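Local structure of tryptophan decarboxylase 1 (Oryza sativa subsp. japonica, 6KHO) at residues 63-68 against 85-90; 47-52 against 495-500. The protein catalyses the pyridoxal phosphate-dependent decarboxylation of L-tryptophan to tryptamine, and of 5-hydroxy-L-tryptophan to serotonin, in serotonin biosynthesis. One frame throughout, in Å; residues are numbered along the deposited sequence.

Interaction 1: residues 63-68 against 85-90; sequences QDELRA and RSSVVP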
loop_
_atom_site.group_PDB
_atom_site.type_symbol
_atom_site.label_atom_id
_atom_site.label_comp_id
_atom_site.label_asym_id
_atom_site.label_seq_id
_atom_site.Cartn_x
_atom_site.Cartn_y
_atom_site.Cartn_z
ATOM N N GLN A 63 -19.806 -6.645 14.621
ATOM C CA GLN A 63 -19.380 -7.150 15.920
ATOM C C GLN A 63 -20.532 -7.817 16.679
ATOM O O GLN A 63 -20.298 -8.747 17.459
ATOM C CB GLN A 63 -18.771 -6.033 16.759
ATOM C CG GLN A 63 -18.269 -6.531 18.108
ATOM C CD GLN A 63 -17.467 -5.507 18.897
ATOM O OE1 GLN A 63 -16.393 -5.074 18.469
ATOM N NE2 GLN A 63 -17.973 -5.137 20.076
ATOM N N ASP A 64 -21.769 -7.351 16.486
ATOM C CA ASP A 64 -22.914 -8.053 17.068
ATOM C C ASP A 64 -22.950 -9.509 16.618
ATOM O O ASP A 64 -23.139 -10.414 17.441
ATOM C CB ASP A 64 -24.225 -7.358 16.687
ATOM C CG ASP A 64 -24.373 -5.979 17.319
ATOM O OD1 ASP A 64 -23.623 -5.663 18.265
ATOM O OD2 ASP A 64 -25.250 -5.219 16.866
ATOM N N GLU A 65 -22.752 -9.756 15.318
ATOM C CA GLU A 65 -22.880 -11.104 14.760
ATOM C C GLU A 65 -21.633 -11.946 14.997
ATOM O O GLU A 65 -21.706 -13.033 15.577
ATOM C CB GLU A 65 -23.177 -11.024 13.273
ATOM C CG GLU A 65 -24.506 -10.411 13.002
ATOM C CD GLU A 65 -24.910 -10.601 11.588
ATOM O OE1 GLU A 65 -24.228 -11.378 10.889
ATOM O OE2 GLU A 65 -25.908 -9.990 11.177
ATOM N N LEU A 66 -20.477 -11.489 14.527
ATOM C CA LEU A 66 -19.259 -12.131 14.989
ATOM C C LEU A 66 -19.122 -11.759 16.454
ATOM O O LEU A 66 -20.005 -11.134 17.028
ATOM C CB LEU A 66 -18.093 -11.736 14.086
ATOM C CG LEU A 66 -18.543 -11.728 12.621
ATOM C CD1 LEU A 66 -17.478 -11.155 11.703
ATOM C CD2 LEU A 66 -18.951 -13.116 12.158
ATOM N N ARG A 67 -18.082 -12.139 17.136
ATOM C CA ARG A 67 -18.171 -11.677 18.516
ATOM C C ARG A 67 -17.266 -10.477 18.747
ATOM O O ARG A 67 -16.562 -10.027 17.849
ATOM C CB ARG A 67 -17.857 -12.799 19.489
ATOM C CG ARG A 67 -19.020 -13.698 19.718
ATOM C CD ARG A 67 -18.592 -14.671 20.774
ATOM N NE ARG A 67 -19.419 -15.841 20.793
ATOM C CZ ARG A 67 -19.236 -16.825 21.659
ATOM N NH1 ARG A 67 -18.259 -16.737 22.552
ATOM N NH2 ARG A 67 -20.027 -17.870 21.624
ATOM N N ALA A 68 -17.302 -9.950 19.975
ATOM C CA ALA A 68 -16.422 -8.850 20.343
ATOM C C ALA A 68 -14.993 -9.307 20.572
ATOM O O ALA A 68 -14.081 -8.473 20.574
ATOM C CB ALA A 68 -16.933 -8.151 21.602
ATOM N N ARG A 85 -20.074 -16.020 4.303
ATOM C CA ARG A 85 -21.300 -15.984 3.514
ATOM C C ARG A 85 -22.473 -15.416 4.304
ATOM O O ARG A 85 -23.344 -14.760 3.719
ATOM C CB ARG A 85 -21.647 -17.382 2.997
ATOM C CG ARG A 85 -20.556 -18.015 2.141
ATOM C CD ARG A 85 -20.799 -19.493 1.891
ATOM N NE ARG A 85 -21.010 -19.745 0.468
ATOM C CZ ARG A 85 -20.137 -20.351 -0.337
ATOM N NH1 ARG A 85 -18.971 -20.791 0.139
ATOM N NH2 ARG A 85 -20.439 -20.521 -1.623
ATOM N N SER A 86 -22.516 -15.659 5.617
ATOM C CA SER A 86 -23.671 -15.297 6.440
ATOM C C SER A 86 -23.623 -13.867 6.959
ATOM O O SER A 86 -24.666 -13.210 7.042
ATOM C CB SER A 86 -23.791 -16.236 7.645
ATOM O OG SER A 86 -24.102 -17.546 7.235
ATOM N N SER A 87 -22.440 -13.377 7.338
ATOM C CA SER A 87 -22.329 -12.096 8.020
ATOM C C SER A 87 -21.577 -11.033 7.234
ATOM O O SER A 87 -21.866 -9.846 7.400
ATOM C CB SER A 87 -21.642 -12.280 9.375
ATOM O OG SER A 87 -22.419 -13.114 10.219
ATOM N N VAL A 88 -20.630 -11.419 6.379
ATOM C CA VAL A 88 -19.845 -10.442 5.627
ATOM C C VAL A 88 -20.543 -10.076 4.321
ATOM O O VAL A 88 -20.877 -8.907 4.093
ATOM C CB VAL A 88 -18.424 -10.973 5.364
ATOM C CG1 VAL A 88 -17.635 -9.990 4.489
ATOM C CG2 VAL A 88 -17.709 -11.275 6.687
ATOM N N VAL A 89 -20.766 -11.060 3.453
ATOM C CA VAL A 89 -21.359 -10.823 2.134
ATOM C C VAL A 89 -22.670 -10.036 2.199
ATOM O O VAL A 89 -22.893 -9.168 1.339
ATOM C CB VAL A 89 -21.570 -12.148 1.379
ATOM C CG1 VAL A 89 -22.392 -11.927 0.115
ATOM C CG2 VAL A 89 -20.233 -12.792 1.030
ATOM N N PRO A 90 -23.585 -10.304 3.146
ATOM C CA PRO A 90 -24.839 -9.530 3.170
ATOM C C PRO A 90 -24.659 -8.075 3.573
ATOM O O PRO A 90 -25.567 -7.269 3.330
ATOM C CB PRO A 90 -25.706 -10.291 4.187
ATOM C CG PRO A 90 -25.137 -11.682 4.182
ATOM C CD PRO A 90 -23.662 -11.446 4.076
#

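Interaction 2: residues 47-52 against 495-500; sequences SVESMP and EHHVRS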
loop_
_atom_site.group_PDB
_atom_site.type_symbol
_atom_site.label_atom_id
_atom_site.label_comp_id
_atom_site.label_asym_id
_atom_site.label_seq_id
_atom_site.Cartn_x
_atom_site.Cartn_y
_atom_site.Cartn_z
ATOM N N SER A 47 -24.024 -15.378 -8.544
ATOM C CA SER A 47 -25.167 -14.929 -7.770
ATOM C C SER A 47 -25.174 -13.436 -7.443
ATOM O O SER A 47 -26.180 -12.956 -6.910
ATOM C CB SER A 47 -25.258 -15.738 -6.469
ATOM O OG SER A 47 -24.208 -15.413 -5.572
ATOM N N VAL A 48 -24.112 -12.678 -7.764
ATOM C CA VAL A 48 -24.026 -11.302 -7.257
ATOM C C VAL A 48 -25.133 -10.423 -7.838
ATOM O O VAL A 48 -25.696 -9.570 -7.135
ATOM C CB VAL A 48 -22.631 -10.691 -7.516
ATOM C CG1 VAL A 48 -22.327 -10.560 -9.009
ATOM C CG2 VAL A 48 -22.524 -9.322 -6.832
ATOM N N GLU A 49 -25.477 -10.618 -9.116
ATOM C CA GLU A 49 -26.471 -9.760 -9.752
ATOM C C GLU A 49 -27.826 -9.853 -9.059
ATOM O O GLU A 49 -28.599 -8.887 -9.061
ATOM C CB GLU A 49 -26.602 -10.122 -11.236
ATOM C CG GLU A 49 -27.624 -9.270 -11.996
ATOM C CD GLU A 49 -27.746 -9.643 -13.469
ATOM O OE1 GLU A 49 -26.875 -10.375 -13.995
ATOM O OE2 GLU A 49 -28.722 -9.204 -14.109
ATOM N N SER A 50 -28.119 -11.001 -8.458
ATOM C CA SER A 50 -29.377 -11.250 -7.771
ATOM C C SER A 50 -29.416 -10.639 -6.380
ATOM O O SER A 50 -30.487 -10.598 -5.767
ATOM C CB SER A 50 -29.616 -12.763 -7.668
ATOM O OG SER A 50 -28.817 -13.326 -6.632
ATOM N N MET A 51 -28.279 -10.186 -5.861
ATOM C CA MET A 51 -28.228 -9.512 -4.578
ATOM C C MET A 51 -28.507 -8.021 -4.759
ATOM O O MET A 51 -28.291 -7.467 -5.841
ATOM C CB MET A 51 -26.857 -9.701 -3.936
ATOM C CG MET A 51 -26.374 -11.152 -3.875
ATOM S SD MET A 51 -24.723 -11.238 -3.136
ATOM C CE MET A 51 -24.450 -13.011 -3.056
ATOM N N PRO A 52 -29.003 -7.346 -3.726
ATOM C CA PRO A 52 -29.089 -5.883 -3.796
ATOM C C PRO A 52 -27.683 -5.293 -3.818
ATOM O O PRO A 52 -26.822 -5.694 -3.035
ATOM C CB PRO A 52 -29.852 -5.507 -2.520
ATOM C CG PRO A 52 -29.602 -6.668 -1.580
ATOM C CD PRO A 52 -29.518 -7.884 -2.452
ATOM N N GLU A 495 -24.367 -5.113 -22.140
ATOM C CA GLU A 495 -25.196 -4.042 -22.688
ATOM C C GLU A 495 -26.620 -4.098 -22.140
ATOM O O GLU A 495 -27.215 -3.056 -21.848
ATOM C CB GLU A 495 -25.213 -4.094 -24.218
ATOM C CG GLU A 495 -25.957 -2.907 -24.829
ATOM C CD GLU A 495 -26.017 -2.938 -26.344
ATOM O OE1 GLU A 495 -24.950 -2.996 -26.991
ATOM O OE2 GLU A 495 -27.140 -2.894 -26.891
ATOM N N HIS A 496 -27.177 -5.301 -21.961
ATOM C CA HIS A 496 -28.569 -5.371 -21.532
ATOM C C HIS A 496 -28.738 -4.851 -20.108
ATOM O O HIS A 496 -29.814 -4.352 -19.757
ATOM C CB HIS A 496 -29.107 -6.798 -21.688
ATOM C CG HIS A 496 -28.486 -7.800 -20.764
ATOM N ND1 HIS A 496 -28.904 -7.970 -19.461
ATOM C CD2 HIS A 496 -27.499 -8.706 -20.962
ATOM C CE1 HIS A 496 -28.194 -8.929 -18.892
ATOM N NE2 HIS A 496 -27.333 -9.390 -19.781
ATOM N N HIS A 497 -27.680 -4.904 -19.292
ATOM C CA HIS A 497 -27.752 -4.308 -17.960
ATOM C C HIS A 497 -27.909 -2.791 -18.043
ATOM O O HIS A 497 -28.642 -2.193 -17.245
ATOM C CB HIS A 497 -26.501 -4.658 -17.143
ATOM C CG HIS A 497 -26.357 -6.119 -16.827
ATOM N ND1 HIS A 497 -25.426 -6.923 -17.447
ATOM C CD2 HIS A 497 -27.007 -6.912 -15.939
ATOM C CE1 HIS A 497 -25.517 -8.153 -16.968
ATOM N NE2 HIS A 497 -26.468 -8.173 -16.050
ATOM N N VAL A 498 -27.207 -2.149 -18.982
ATOM C CA VAL A 498 -27.290 -0.695 -19.107
ATOM C C VAL A 498 -28.664 -0.287 -19.627
ATOM O O VAL A 498 -29.267 0.673 -19.137
ATOM C CB VAL A 498 -26.161 -0.166 -20.016
ATOM C CG1 VAL A 498 -26.318 1.329 -20.231
ATOM C CG2 VAL A 498 -24.782 -0.479 -19.422
ATOM N N ARG A 499 -29.182 -1.012 -20.620
ATOM C CA ARG A 499 -30.508 -0.702 -21.153
ATOM C C ARG A 499 -31.590 -0.894 -20.098
ATOM O O ARG A 499 -32.479 -0.049 -19.958
ATOM C CB ARG A 499 -30.792 -1.558 -22.381
ATOM C CG ARG A 499 -29.949 -1.188 -23.588
ATOM C CD ARG A 499 -30.383 -1.969 -24.811
ATOM N NE ARG A 499 -29.584 -1.651 -25.989
ATOM C CZ ARG A 499 -29.783 -0.588 -26.764
ATOM N NH1 ARG A 499 -30.757 0.268 -26.485
ATOM N NH2 ARG A 499 -29.012 -0.380 -27.823
ATOM N N SER A 500 -31.529 -1.995 -19.338
ATOM C CA SER A 500 -32.488 -2.201 -18.255
ATOM C C SER A 500 -32.368 -1.120 -17.182
ATOM O O SER A 500 -33.370 -0.740 -16.559
ATOM C CB SER A 500 -32.295 -3.584 -17.624
ATOM O OG SER A 500 -32.526 -4.613 -18.569
#

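Interaction 1: residues 63-68 against 85-90
E65 and S87 form a small polar contact, a single side-chain hydrogen bond with a hydrophobic neighbour, where the last turn of the short helix 61-65 meets the end of helix 77-88. The backbones come closest at these two residues, with E65 CA 6.8 Å from S87 CA, and the bonds to CB of both residues point across the gap. The hydroxyl of S87 donates to the carboxylate, OG to E65 OE1 at 2.6 Å, and meets that oxygen nearly along its C-O axis. E65 reaches it with an extended chain: CG lies anti to the carbonyl carbon (chi1 -66°), and chi2 of -168° carries the carboxylate straight outward. The same oxygen also lies close to carbon, with E65 OE1 3.1 Å from S87 CB, which makes this corner of the contact tight. L66, the first residue to leave helical geometry, brings its CD2 methyl to 4.0 Å from S87 CB, the nonpolar complement to the hydroxyl bond. S87 is buried while E65 is exposed, so the bond ties a buried hydroxyl-bearing residue to a carboxylate-bearing one at the surface. Replacing S87 by an alanine would remove OG, and is likely to leave E65 OE1 without this donor and its carboxylate freer to swing. The backbone oxygen of S87 is hydrogen-bonded to the Y61 hydroxyl, a second tie between the two helices. Beyond them lies the second subunit: its M138 packs on both L66 and V88, and its R159 forms a salt bridge with D64. Such a helical N-terminal layer, applied to the partner subunit, is characteristic of the intertwined dimers of group II pyridoxal phosphate decarboxylases.

Interaction 2: residues 47-52 against 495-500
The imidazole of H497 turns its NE2 edge to one face of the E49 carboxylate. E49 CA is 9.9 Å from H497 CA, the nearest CA pair of the two segments, so the side chains alone make the contact. In its tight part H497 NE2 donates to E49 OE1 at 3.0 Å with an N-H...O angle of 161°. The acceptor sits close to the ring plane, yet the donor comes in well above the carboxylate plane, the two planes being turned 69° apart; E49 OE2 is almost as near, 3.1 Å from H497 NE2. With CG anti to the backbone N (chi1 -180°) and the rest extended, E49 reaches the ring at full stretch. This His-carboxylate hydrogen bond, away from the annotated sites, joins the loop after helix 27-47 to the first turn of the C-terminal helix 495-513. The other ring nitrogen, ND1, is hydrogen-bonded to the backbone N of E494, so both nitrogens fix the ring's rotation, and P98 touches both E49 and H497. H496 CE1 lies 3.3 Å above the H497 ring plane, offset toward its rim. Toward 47-52 the contact is looser: exposed H496 comes no nearer than CE1 to E49 OE2, 4.8 Å.

In the fold
Neither contact is a full core contact: each pairs one buried residue, S87 or H497, with a more exposed glutamate. In interaction 1 the carboxylate accepts from a hydroxyl and a leucine methyl adds packing, whereas interaction 2 rests on an imidazole donor. Interaction 1 ties helix 61-65 to helix 77-88, interaction 2 the loop after helix 27-47 to helix 495-513. Their centres lie 26 Å apart, but segments 85-90 and 47-52 touch, V89 CG1 lying 3.9 Å from M51 CE, and both lean on H94. Interaction 1 joins segments only 17 residues apart in sequence, beside the second subunit; interaction 2 closes a 443-residue separation, with interaction 1 nested inside, and touches no other chain of the assembly.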